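Local coordinates for protein digeranylgeranylglycerophospholipid reductase (PDB 3ATR) that uses FAD to hydrogenate the double bonds of the geranylgeranyl chains of archaeal glycerophospholipids, turning unsaturated archaeols into saturated ones for the membrane, at residues A[207-212]-A[358-363]; A[274-279]-A[290-295]. All coordinates share one frame; numbering follows the deposited sequence. Where two conformers were deposited one is given.

From the N terminus, the chain first lays down most of the strands of the FAD-binding sheet and much of the eight-stranded sheet before residues 207-212, the loop that follows strand 202-206 of the latter. Its partner is 358-363, 146 residues on, at the start of helix 360-368, so contact 1 ties the eight-stranded sheet to the C-terminal helices. Contact 2 falls wholly within that long excursion and closes a short one of its own: 274-279, after the last long strand 261-271, meets 290-295 across the hairpin of 280-281 and 284-286, beside the FAD. Contact 1 lies toward the periphery and contact 2 near the centre; their nearest atoms are about 12 Å apart.

Contact 1: residues A[207-212]-A[358-363]; sequences IDQETS and LSNDDI
Leu358 brings its carbonyl oxygen over the bent side chain of Gln209, 3.3 Å from Gln209 CG. Ser359 is the N-cap of helix 360-368 and forms a capping box with Asp362: Asp362 N donates to Ser359 OG and Ser359 N to Asp362 OD2, which caps the first turn. Asn360 then does the gripping. With its CG anti to the carbonyl carbon (chi1 -84°), its amide slides past Gln209 and is used at both ends. OD1 accepts from Gln209 N at 2.8 Å, nearly straight at the hydrogen, while ND2 donates in its own amide plane to Asp208 OD1 at 3.0 Å; the carboxylate plane stands 84° from the amide. Asp208 OD1 already closes an Asx turn, taking Glu210 N on its anti lone pair; Thr211 N and Asn360 ND2 reach it from opposite faces of the carboxylate, so three N-H groups converge on one oxygen. An alanine in place of Asp208 would probably leave Asn360 ND2 and both turn amides without their acceptor and let the loop shift. In one of its two conformers Glu210 is water-bridged to Asn360, OE2 to N and OE1 to ND2. One turn on, Ile363 puts CD1 against the Gln209 side chain, 3.6 Å from CD, and 3.9 Å from Ile207 CG2; Pro82 also touches Ile363 and Asn360. Bonds at both ends of the Asn360 amide fix its rotation, and the three donors, with Lys252 in a long, weak ion pair to Asp208 OD2, would be expected to favour the ionised form of Asp208.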
ATOM      1  N   ILE A 207      14.256 -12.839  -3.101  1.00 24.37           N
ATOM      2  CA  ILE A 207      14.966 -11.629  -3.492  1.00 25.33           C
ATOM      3  C   ILE A 207      15.932 -11.978  -4.635  1.00 26.77           C
ATOM      4  O   ILE A 207      16.633 -13.012  -4.585  1.00 26.91           O
ATOM      5  CB  ILE A 207      15.760 -11.056  -2.313  1.00 27.12           C
ATOM      6  CG1 ILE A 207      14.855 -10.937  -1.065  1.00 27.76           C
ATOM      7  CG2 ILE A 207      16.425  -9.743  -2.729  1.00 28.09           C
ATOM      8  CD1 ILE A 207      15.517 -10.389   0.138  1.00 36.11           C
ATOM      9  N   ASP A 208      15.943 -11.146  -5.673  1.00 27.13           N
ATOM     10  CA  ASP A 208      16.764 -11.400  -6.838  1.00 28.86           C
ATOM     11  C   ASP A 208      16.639 -10.184  -7.733  1.00 30.33           C
ATOM     12  O   ASP A 208      15.552  -9.922  -8.289  1.00 30.06           O
ATOM     13  CB  ASP A 208      16.332 -12.683  -7.569  1.00 28.82           C
ATOM     14  CG  ASP A 208      17.401 -13.206  -8.536  1.00 31.04           C
ATOM     15  OD1 ASP A 208      17.942 -12.392  -9.331  1.00 28.36           O
ATOM     16  OD2 ASP A 208      17.697 -14.440  -8.508  1.00 30.73           O
ATOM     17  N   GLN A 209      17.749  -9.468  -7.898  1.00 30.29           N
ATOM     18  CA  GLN A 209      17.772  -8.234  -8.700  1.00 31.68           C
ATOM     19  C   GLN A 209      17.712  -8.511 -10.195  1.00 31.31           C
ATOM     20  O   GLN A 209      17.511  -7.592 -10.985  1.00 33.14           O
ATOM     21  CB  GLN A 209      19.024  -7.377  -8.406  1.00 31.96           C
ATOM     22  CG  GLN A 209      19.365  -7.176  -6.906  1.00 35.63           C
ATOM     23  CD  GLN A 209      18.353  -6.311  -6.130  1.00 37.32           C
ATOM     24  OE1 GLN A 209      18.622  -5.155  -5.777  1.00 35.45           O
ATOM     25  NE2 GLN A 209      17.203  -6.880  -5.850  1.00 36.67           N
ATOM     26  N   GLU A 210      17.855  -9.773 -10.573  1.00 31.35           N
ATOM     27  CA  GLU A 210      17.852 -10.128 -11.968  0.50 30.91           C
ATOM     28  C   GLU A 210      16.504 -10.714 -12.439  1.00 30.18           C
ATOM     29  O   GLU A 210      16.052 -10.409 -13.536  1.00 29.89           O
ATOM     30  CB  GLU A 210      19.079 -10.991 -12.287  0.50 32.96           C
ATOM     31  CG  GLU A 210      20.385 -10.231 -11.933  0.50 33.50           C
ATOM     32  CD  GLU A 210      21.655 -11.076 -11.976  0.50 37.93           C
ATOM     33  OE1 GLU A 210      21.564 -12.309 -12.155  0.50 39.77           O
ATOM     34  OE2 GLU A 210      22.755 -10.492 -11.816  0.50 38.72           O
ATOM     35  N   THR A 211      15.840 -11.502 -11.611  1.00 26.37           N
ATOM     36  CA  THR A 211      14.600 -12.121 -12.072  1.00 24.12           C
ATOM     37  C   THR A 211      13.386 -11.276 -11.699  1.00 22.66           C
ATOM     38  O   THR A 211      12.276 -11.588 -12.130  1.00 20.97           O
ATOM     39  CB  THR A 211      14.408 -13.482 -11.449  1.00 23.63           C
ATOM     40  OG1 THR A 211      14.325 -13.315 -10.041  1.00 23.85           O
ATOM     41  CG2 THR A 211      15.618 -14.420 -11.804  1.00 24.07           C
ATOM     42  N   SER A 212      13.583 -10.265 -10.851  1.00 21.65           N
ATOM     43  CA  SER A 212      12.449  -9.363 -10.463  1.00 21.75           C
ATOM     44  C   SER A 212      13.060  -8.023 -10.109  1.00 21.52           C
ATOM     45  O   SER A 212      13.017  -7.614  -8.950  1.00 21.30           O
ATOM     46  CB  SER A 212      11.694  -9.898  -9.259  1.00 21.31           C
ATOM     47  OG  SER A 212      12.634 -10.234  -8.213  1.00 24.33           O
ATOM     48  N   LEU A 358      21.304  -2.464  -4.790  1.00 25.02           N
ATOM     49  CA  LEU A 358      22.260  -3.519  -4.395  1.00 24.97           C
ATOM     50  C   LEU A 358      22.350  -4.550  -5.495  1.00 24.88           C
ATOM     51  O   LEU A 358      21.402  -4.721  -6.251  1.00 23.64           O
ATOM     52  CB  LEU A 358      21.810  -4.229  -3.110  1.00 24.12           C
ATOM     53  CG  LEU A 358      21.827  -3.378  -1.825  1.00 25.42           C
ATOM     54  CD1 LEU A 358      21.353  -4.171  -0.597  1.00 27.53           C
ATOM     55  CD2 LEU A 358      23.215  -2.670  -1.568  1.00 25.25           C
ATOM     56  N   SER A 359      23.487  -5.234  -5.611  1.00 24.11           N
ATOM     57  CA  SER A 359      23.595  -6.335  -6.560  1.00 24.37           C
ATOM     58  C   SER A 359      23.160  -7.650  -5.910  1.00 23.65           C
ATOM     59  O   SER A 359      23.091  -7.749  -4.674  1.00 24.41           O
ATOM     60  CB  SER A 359      25.059  -6.502  -7.026  1.00 24.82           C
ATOM     61  OG  SER A 359      25.874  -6.794  -5.882  1.00 26.63           O
ATOM     62  N   ASN A 360      22.937  -8.692  -6.720  1.00 23.81           N
ATOM     63  CA  ASN A 360      22.722 -10.003  -6.145  1.00 24.22           C
ATOM     64  C   ASN A 360      23.869 -10.482  -5.257  1.00 25.04           C
ATOM     65  O   ASN A 360      23.621 -11.073  -4.212  1.00 24.36           O
ATOM     66  CB  ASN A 360      22.488 -11.025  -7.233  1.00 25.28           C
ATOM     67  CG  ASN A 360      21.064 -11.061  -7.679  1.00 24.97           C
ATOM     68  OD1 ASN A 360      20.170 -10.511  -7.029  1.00 27.83           O
ATOM     69  ND2 ASN A 360      20.831 -11.740  -8.786  1.00 25.67           N
ATOM     70  N   ASP A 361      25.110 -10.191  -5.670  1.00 25.12           N
ATOM     71  CA  ASP A 361      26.287 -10.530  -4.853  1.00 27.01           C
ATOM     72  C   ASP A 361      26.227  -9.844  -3.471  1.00 26.61           C
ATOM     73  O   ASP A 361      26.475 -10.496  -2.445  1.00 26.86           O
ATOM     74  CB  ASP A 361      27.589 -10.185  -5.596  1.00 27.98           C
ATOM     75  CG  ASP A 361      27.912 -11.193  -6.724  1.00 31.64           C
ATOM     76  OD1 ASP A 361      27.367 -12.330  -6.717  1.00 34.20           O
ATOM     77  OD2 ASP A 361      28.729 -10.852  -7.599  1.00 35.23           O
ATOM     78  N   ASP A 362      25.848  -8.565  -3.444  1.00 25.99           N
ATOM     79  CA  ASP A 362      25.662  -7.847  -2.165  1.00 26.18           C
ATOM     80  C   ASP A 362      24.651  -8.532  -1.257  1.00 25.76           C
ATOM     81  O   ASP A 362      24.884  -8.705  -0.052  1.00 25.16           O
ATOM     82  CB  ASP A 362      25.136  -6.434  -2.399  1.00 25.56           C
ATOM     83  CG  ASP A 362      26.146  -5.535  -3.064  1.00 26.17           C
ATOM     84  OD1 ASP A 362      27.369  -5.804  -2.909  1.00 27.90           O
ATOM     85  OD2 ASP A 362      25.689  -4.575  -3.727  1.00 26.30           O
ATOM     86  N   ILE A 363      23.489  -8.862  -1.826  1.00 25.49           N
ATOM     87  CA  ILE A 363      22.416  -9.449  -1.007  1.00 25.80           C
ATOM     88  C   ILE A 363      22.797 -10.860  -0.524  1.00 26.33           C
ATOM     89  O   ILE A 363      22.569 -11.186   0.639  1.00 26.34           O
ATOM     90  CB  ILE A 363      21.079  -9.407  -1.763  1.00 25.61           C
ATOM     91  CG1 ILE A 363      20.711  -7.933  -1.951  1.00 24.65           C
ATOM     92  CG2 ILE A 363      19.958 -10.142  -1.020  1.00 25.34           C
ATOM     93  CD1 ILE A 363      19.726  -7.721  -3.110  1.00 29.68           C
TER
HETATM   94  O   HOH W   1      22.856  -8.202  -9.554  1.00 36.43           O
HETATM   95  O   HOH W   2      22.974 -13.232  -9.875  1.00 46.64           O

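Contact 2: residues A[274-279]-A[290-295]; sequences RPLYTM and SGFTVN. With PPV (pyrophosphate), chain D.
Leu276 and Phe292 meet at about a right angle, with Leu276 CD2 3.5 Å from Phe292 CE2, approaching the ring obliquely. The leucine's CG lies anti to its carbonyl carbon (chi1 -86°), which carries the branch over Gly291 as well: CG stands 3.8 Å from Gly291 CA. Phe292 sits in a left-handed backbone conformation, its CG anti to the carbonyl carbon (chi1 -48°), and its CB points at the opposing loop; there CB lies 3.7 Å from Arg274 O, an oxygen at the edge of the ring near its plane. Pro271 and Arg165 pack on the same side chain from elsewhere. One backbone hydrogen bond crosses, Leu276 N to Gly291 O at 3.1 Å. Beside it a CA-H...O contact runs from Pro275 CA to Phe292 O, 3.5 Å apart; that oxygen also accepts from Gln345. Met279 bends at chi3 (77°), swinging its methyl CE to 3.5 Å from Thr293 CG2, the two side chains meeting at a slant where Tyr337 of helix 332-355 touches both and Met333 touches Met279. Away from the interface, the guanidinium of Arg274 takes Tyr277 OH at its edge through NE, 2.8 Å away, with a weaker bond from NH2, while NH1 makes a salt bridge with Asp349. At the far end of 290-295, Asn295 ND2 lies 3.1 Å from O11 of the bound pyrophosphate, which Lys344, His298 and His56 also hold, and Val294 touches the flavin cofactor. All eight residues in touch are buried, and apolar side chains plus a single backbone hydrogen bond join the loops: the chain running from the cofactor-binding Asp289 toward the anion is thus packed along 274-279 mainly through apolar groups, with little charge in the interface itself.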
ATOM      1  N   ARG A 274       6.730   7.219  -0.176  1.00 17.56           N
ATOM      2  CA  ARG A 274       6.113   8.005   0.913  1.00 18.90           C
ATOM      3  C   ARG A 274       4.643   8.339   0.511  1.00 17.26           C
ATOM      4  O   ARG A 274       4.283   8.381  -0.685  1.00 17.14           O
ATOM      5  CB  ARG A 274       6.981   9.244   1.158  1.00 19.62           C
ATOM      6  CG  ARG A 274       7.043  10.185  -0.005  1.00 20.44           C
ATOM      7  CD  ARG A 274       8.377  10.998  -0.063  1.00 25.37           C
ATOM      8  NE  ARG A 274       8.411  11.755  -1.325  1.00 25.87           N
ATOM      9  CZ  ARG A 274       8.609  11.219  -2.548  1.00 28.85           C
ATOM     10  NH1 ARG A 274       8.815   9.909  -2.740  1.00 26.93           N
ATOM     11  NH2 ARG A 274       8.561  12.004  -3.618  1.00 27.85           N
ATOM     12  N   PRO A 275       3.762   8.588   1.495  1.00 18.61           N
ATOM     13  CA  PRO A 275       2.415   8.906   1.019  1.00 17.00           C
ATOM     14  C   PRO A 275       2.302  10.295   0.300  1.00 16.69           C
ATOM     15  O   PRO A 275       3.235  11.076   0.294  1.00 17.51           O
ATOM     16  CB  PRO A 275       1.585   8.931   2.319  1.00 19.10           C
ATOM     17  CG  PRO A 275       2.600   9.169   3.442  1.00 19.53           C
ATOM     18  CD  PRO A 275       3.915   8.620   2.977  1.00 18.12           C
ATOM     19  N   LEU A 276       1.152  10.588  -0.274  1.00 17.39           N
ATOM     20  CA  LEU A 276       0.879  11.965  -0.761  1.00 19.83           C
ATOM     21  C   LEU A 276       1.330  12.999   0.253  1.00 19.32           C
ATOM     22  O   LEU A 276       1.052  12.836   1.471  1.00 19.78           O
ATOM     23  CB  LEU A 276      -0.618  12.149  -0.987  1.00 20.57           C
ATOM     24  CG  LEU A 276      -1.394  11.787  -2.245  1.00 25.84           C
ATOM     25  CD1 LEU A 276      -2.776  12.402  -2.192  1.00 24.35           C
ATOM     26  CD2 LEU A 276      -0.660  12.231  -3.509  1.00 22.24           C
ATOM     27  N   TYR A 277       2.025  14.059  -0.173  1.00 19.56           N
ATOM     28  CA  TYR A 277       2.517  15.012   0.798  1.00 19.53           C
ATOM     29  C   TYR A 277       1.429  15.588   1.696  1.00 19.11           C
ATOM     30  O   TYR A 277       1.663  15.865   2.872  1.00 20.87           O
ATOM     31  CB  TYR A 277       3.267  16.168   0.127  1.00 21.31           C
ATOM     32  CG  TYR A 277       4.629  15.695  -0.397  1.00 25.18           C
ATOM     33  CD1 TYR A 277       5.597  15.208   0.493  1.00 28.89           C
ATOM     34  CD2 TYR A 277       4.953  15.788  -1.757  1.00 27.45           C
ATOM     35  CE1 TYR A 277       6.871  14.779   0.036  1.00 31.19           C
ATOM     36  CE2 TYR A 277       6.238  15.373  -2.221  1.00 31.08           C
ATOM     37  CZ  TYR A 277       7.173  14.876  -1.317  1.00 31.97           C
ATOM     38  OH  TYR A 277       8.439  14.476  -1.760  1.00 33.60           O
ATOM     39  N   THR A 278       0.265  15.805   1.128  1.00 17.57           N
ATOM     40  CA  THR A 278      -0.952  15.978   1.943  1.00 17.06           C
ATOM     41  C   THR A 278      -2.010  15.026   1.415  1.00 15.95           C
ATOM     42  O   THR A 278      -2.151  14.878   0.200  1.00 16.72           O
ATOM     43  CB  THR A 278      -1.520  17.433   1.979  1.00 17.05           C
ATOM     44  OG1 THR A 278      -2.724  17.397   2.768  1.00 16.40           O
ATOM     45  CG2 THR A 278      -1.879  17.916   0.622  1.00 16.32           C
ATOM     46  N   MET A 279      -2.703  14.321   2.343  1.00 15.51           N
ATOM     47  CA  MET A 279      -3.831  13.445   1.980  1.00 15.55           C
ATOM     48  C   MET A 279      -5.157  14.153   2.180  1.00 15.61           C
ATOM     49  O   MET A 279      -6.202  13.525   2.084  1.00 17.62           O
ATOM     50  CB  MET A 279      -3.793  12.160   2.842  1.00 15.60           C
ATOM     51  CG  MET A 279      -2.467  11.428   2.486  1.00 16.24           C
ATOM     52  SD  MET A 279      -2.068  10.124   3.709  1.00 21.50           S
ATOM     53  CE  MET A 279      -3.218   8.910   3.139  1.00 18.50           C
ATOM     54  N   SER A 290      -4.606   5.288  -3.987  1.00 13.83           N
ATOM     55  CA  SER A 290      -4.706   6.621  -4.597  1.00 14.19           C
ATOM     56  C   SER A 290      -3.881   7.672  -3.834  1.00 14.86           C
ATOM     57  O   SER A 290      -3.398   8.651  -4.425  1.00 16.31           O
ATOM     58  CB  SER A 290      -6.177   7.065  -4.679  1.00 14.21           C
ATOM     59  OG  SER A 290      -6.266   8.341  -5.303  1.00 14.92           O
ATOM     60  N   GLY A 291      -3.717   7.463  -2.524  1.00 15.39           N
ATOM     61  CA  GLY A 291      -2.887   8.357  -1.728  1.00 16.45           C
ATOM     62  C   GLY A 291      -1.510   7.761  -1.441  1.00 16.79           C
ATOM     63  O   GLY A 291      -0.840   8.256  -0.542  1.00 17.25           O
ATOM     64  N   PHE A 292      -1.113   6.695  -2.188  1.00 14.95           N
ATOM     65  CA  PHE A 292       0.183   6.054  -2.065  1.00 15.61           C
ATOM     66  C   PHE A 292       0.451   5.473  -0.664  1.00 16.29           C
ATOM     67  O   PHE A 292       1.545   5.699  -0.107  1.00 17.00           O
ATOM     68  CB  PHE A 292       1.331   7.043  -2.403  1.00 16.25           C
ATOM     69  CG  PHE A 292       1.118   7.825  -3.695  1.00 17.70           C
ATOM     70  CD1 PHE A 292       0.409   7.290  -4.778  1.00 16.95           C
ATOM     71  CD2 PHE A 292       1.668   9.095  -3.830  1.00 17.47           C
ATOM     72  CE1 PHE A 292       0.259   8.059  -5.984  1.00 18.01           C
ATOM     73  CE2 PHE A 292       1.507   9.852  -4.998  1.00 18.33           C
ATOM     74  CZ  PHE A 292       0.816   9.354  -6.052  1.00 17.61           C
ATOM     75  N   THR A 293      -0.542   4.806  -0.091  1.00 15.58           N
ATOM     76  CA  THR A 293      -0.395   4.291   1.294  1.00 17.44           C
ATOM     77  C   THR A 293       0.482   2.978   1.432  1.00 19.13           C
ATOM     78  O   THR A 293       0.754   2.487   2.530  1.00 24.66           O
ATOM     79  CB  THR A 293      -1.758   4.258   2.023  1.00 17.72           C
ATOM     80  OG1 THR A 293      -2.683   3.433   1.297  1.00 19.96           O
ATOM     81  CG2 THR A 293      -2.334   5.670   2.138  1.00 15.59           C
ATOM     82  N   VAL A 294       1.024   2.467   0.359  1.00 18.62           N
ATOM     83  CA  VAL A 294       1.630   1.120   0.342  1.00 18.58           C
ATOM     84  C   VAL A 294       3.040   1.151   0.988  1.00 19.21           C
ATOM     85  O   VAL A 294       3.822   2.127   0.778  1.00 19.63           O
ATOM     86  CB  VAL A 294       1.815   0.723  -1.133  1.00 18.89           C
ATOM     87  CG1 VAL A 294       2.472  -0.592  -1.271  1.00 17.37           C
ATOM     88  CG2 VAL A 294       0.472   0.660  -1.863  1.00 21.79           C
ATOM     89  N   ASN A 295       3.397   0.055   1.671  1.00 17.89           N
ATOM     90  CA  ASN A 295       4.734  -0.094   2.198  1.00 18.36           C
ATOM     91  C   ASN A 295       5.752  -0.087   1.038  1.00 18.41           C
ATOM     92  O   ASN A 295       5.626  -0.915   0.109  1.00 18.24           O
ATOM     93  CB  ASN A 295       4.811  -1.473   2.891  1.00 19.22           C
ATOM     94  CG  ASN A 295       6.094  -1.646   3.623  1.00 21.41           C
ATOM     95  OD1 ASN A 295       7.186  -1.706   3.006  1.00 21.36           O
ATOM     96  ND2 ASN A 295       6.013  -1.658   4.948  1.00 21.05           N
TER
HETATM   97  O11 PPV D 511       5.249  -3.603   7.200  0.70 59.23           O
HETATM   98  P1  PPV D 511       3.771  -3.513   7.472  0.70 60.11           P
HETATM   99  O21 PPV D 511       3.409  -3.105   8.876  0.70 60.21           O
HETATM  100  O31 PPV D 511       2.917  -2.883   6.402  0.70 59.12           O
HETATM  101  OPP PPV D 511       3.266  -5.031   7.373  0.70 60.86           O
HETATM  102  P2  PPV D 511       3.710  -6.157   8.428  0.70 62.33           P
HETATM  103  O12 PPV D 511       2.997  -5.779   9.715  0.70 61.51           O
HETATM  104  O22 PPV D 511       3.187  -7.391   7.740  0.70 62.25           O
HETATM  105  O32 PPV D 511       5.219  -6.073   8.489  0.70 62.51           O